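Local coordinates for probable leucine/isoleucine/valine-binding protein (Rhodopirellula baltica, PDB 4KV7) that probably binds leucine, isoleucine, valine or a related small ligand as a periplasmic-type solute-binding protein, its exact ligand being unestablished, at residues 118-123 and 169-174. The protein carries 1 engineered substitution. Numbering follows the deposited sequence.
Sequences GASALR and GDDGFF
The CA atoms of Ala119 and Asp171, 6.0 Å apart, are the nearest pair across the contact, where the loop and 3-10 turn of 118-123 meet helix 167-183. Of residues 169-174, Asp171 is the one that reaches the loop: with CG anti to the backbone N (chi1 -163°), its carboxylate extends to the start of the turn. OD1 accepts twice from Ser120. Ser120 OG meets the syn lone pair of Asp171 OD1 at 2.6 Å, whereas Ser120 N, 3.2 Å from the same Asp171 OD1, comes from above the carboxylate plane, 38° out of it, with an N-H...O angle of 156°. A weak bond also joins Ser120 N to Asp171 OD2, which lies 3.3 Å from Ala119 CA. One water links Ala121 N to the carboxylate, donating to Asp171 OD1 at 2.8 Å. Behind this front, Arg123 NH1 bonds Ala119 O, with the oxygen near the guanidinium plane. Were Asp171 replaced by an alanine, the amide and hydroxyl of Ser120 would probably lose their carboxylate acceptor and a gap would open between turn and helix. In the two-lobed fold of this family, the contact joins one lobe to the other across the cleft; being polar and partly water-mediated, it is consistent with an interface that can separate when the lobes open.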
# COMPACT_ATOMS: atom_id res chain seq x y z
N GLY A 118 -4.86 2.12 -1.20
CA GLY A 118 -5.71 1.79 -2.32
C GLY A 118 -7.06 2.48 -2.33
O GLY A 118 -7.95 2.02 -3.04
N ALA A 119 -7.20 3.57 -1.58
CA ALA A 119 -8.51 4.16 -1.41
C ALA A 119 -9.06 4.77 -2.69
O ALA A 119 -8.34 5.37 -3.49
CB ALA A 119 -8.48 5.20 -0.32
N SER A 120 -10.37 4.66 -2.83
CA SER A 120 -11.02 5.22 -3.99
C SER A 120 -10.92 6.75 -4.02
O SER A 120 -11.00 7.34 -5.10
CB SER A 120 -12.48 4.77 -4.03
OG SER A 120 -13.22 5.28 -2.95
N ALA A 121 -10.73 7.38 -2.86
CA ALA A 121 -10.59 8.84 -2.81
C ALA A 121 -9.42 9.35 -3.66
O ALA A 121 -9.45 10.48 -4.15
CB ALA A 121 -10.45 9.31 -1.37
N LEU A 122 -8.40 8.52 -3.84
CA LEU A 122 -7.24 8.90 -4.64
C LEU A 122 -7.44 8.59 -6.12
O LEU A 122 -6.54 8.86 -6.94
CB LEU A 122 -5.99 8.17 -4.16
CG LEU A 122 -5.42 8.64 -2.82
CD1 LEU A 122 -6.13 8.02 -1.63
CD2 LEU A 122 -3.95 8.29 -2.75
N ARG A 123 -8.60 8.05 -6.47
CA ARG A 123 -8.79 7.40 -7.77
C ARG A 123 -10.04 7.90 -8.48
O ARG A 123 -10.53 7.25 -9.41
CB ARG A 123 -8.85 5.89 -7.57
CG ARG A 123 -7.50 5.31 -7.18
CD ARG A 123 -7.59 3.92 -6.54
NE ARG A 123 -6.25 3.38 -6.44
CZ ARG A 123 -5.37 3.70 -5.49
NH1 ARG A 123 -5.71 4.47 -4.46
NH2 ARG A 123 -4.15 3.20 -5.56
N GLY A 169 -11.12 1.71 6.54
CA GLY A 169 -11.99 0.57 6.68
C GLY A 169 -13.25 0.73 5.87
O GLY A 169 -13.72 -0.24 5.25
N ASP A 170 -13.82 1.93 5.87
CA ASP A 170 -14.99 2.21 5.04
C ASP A 170 -14.72 1.85 3.58
O ASP A 170 -15.55 1.22 2.93
CB ASP A 170 -15.36 3.70 5.09
CG ASP A 170 -15.97 4.14 6.41
OD1 ASP A 170 -16.23 3.31 7.31
OD2 ASP A 170 -16.19 5.37 6.53
N ASP A 171 -13.57 2.27 3.06
CA ASP A 171 -13.29 2.07 1.65
C ASP A 171 -13.17 0.59 1.29
O ASP A 171 -13.71 0.14 0.28
CB ASP A 171 -12.03 2.84 1.24
CG ASP A 171 -11.93 3.00 -0.25
OD1 ASP A 171 -12.65 3.86 -0.79
OD2 ASP A 171 -11.15 2.27 -0.88
N GLY A 172 -12.47 -0.18 2.13
CA GLY A 172 -12.36 -1.61 1.89
C GLY A 172 -13.69 -2.33 2.02
O GLY A 172 -14.02 -3.21 1.22
N PHE A 173 -14.46 -1.96 3.04
CA PHE A 173 -15.80 -2.50 3.22
C PHE A 173 -16.69 -2.23 2.01
O PHE A 173 -17.37 -3.13 1.52
CB PHE A 173 -16.44 -1.93 4.48
CG PHE A 173 -17.83 -2.42 4.71
CD1 PHE A 173 -18.07 -3.74 5.10
CD2 PHE A 173 -18.92 -1.56 4.54
CE1 PHE A 173 -19.37 -4.18 5.30
CE2 PHE A 173 -20.21 -2.01 4.75
CZ PHE A 173 -20.43 -3.32 5.13
N PHE A 174 -16.69 -1.00 1.55
CA PHE A 174 -17.50 -0.65 0.39
C PHE A 174 -17.06 -1.39 -0.86
O PHE A 174 -17.90 -1.77 -1.69
CB PHE A 174 -17.53 0.87 0.21
CG PHE A 174 -18.28 1.59 1.30
CD1 PHE A 174 -19.39 1.02 1.89
CD2 PHE A 174 -17.85 2.84 1.74
CE1 PHE A 174 -20.08 1.69 2.90
CE2 PHE A 174 -18.54 3.51 2.75
CZ PHE A 174 -19.65 2.93 3.33
O HOH W 1 -10.81 1.30 -3.76
O HOH W 2 -11.67 6.44 -0.30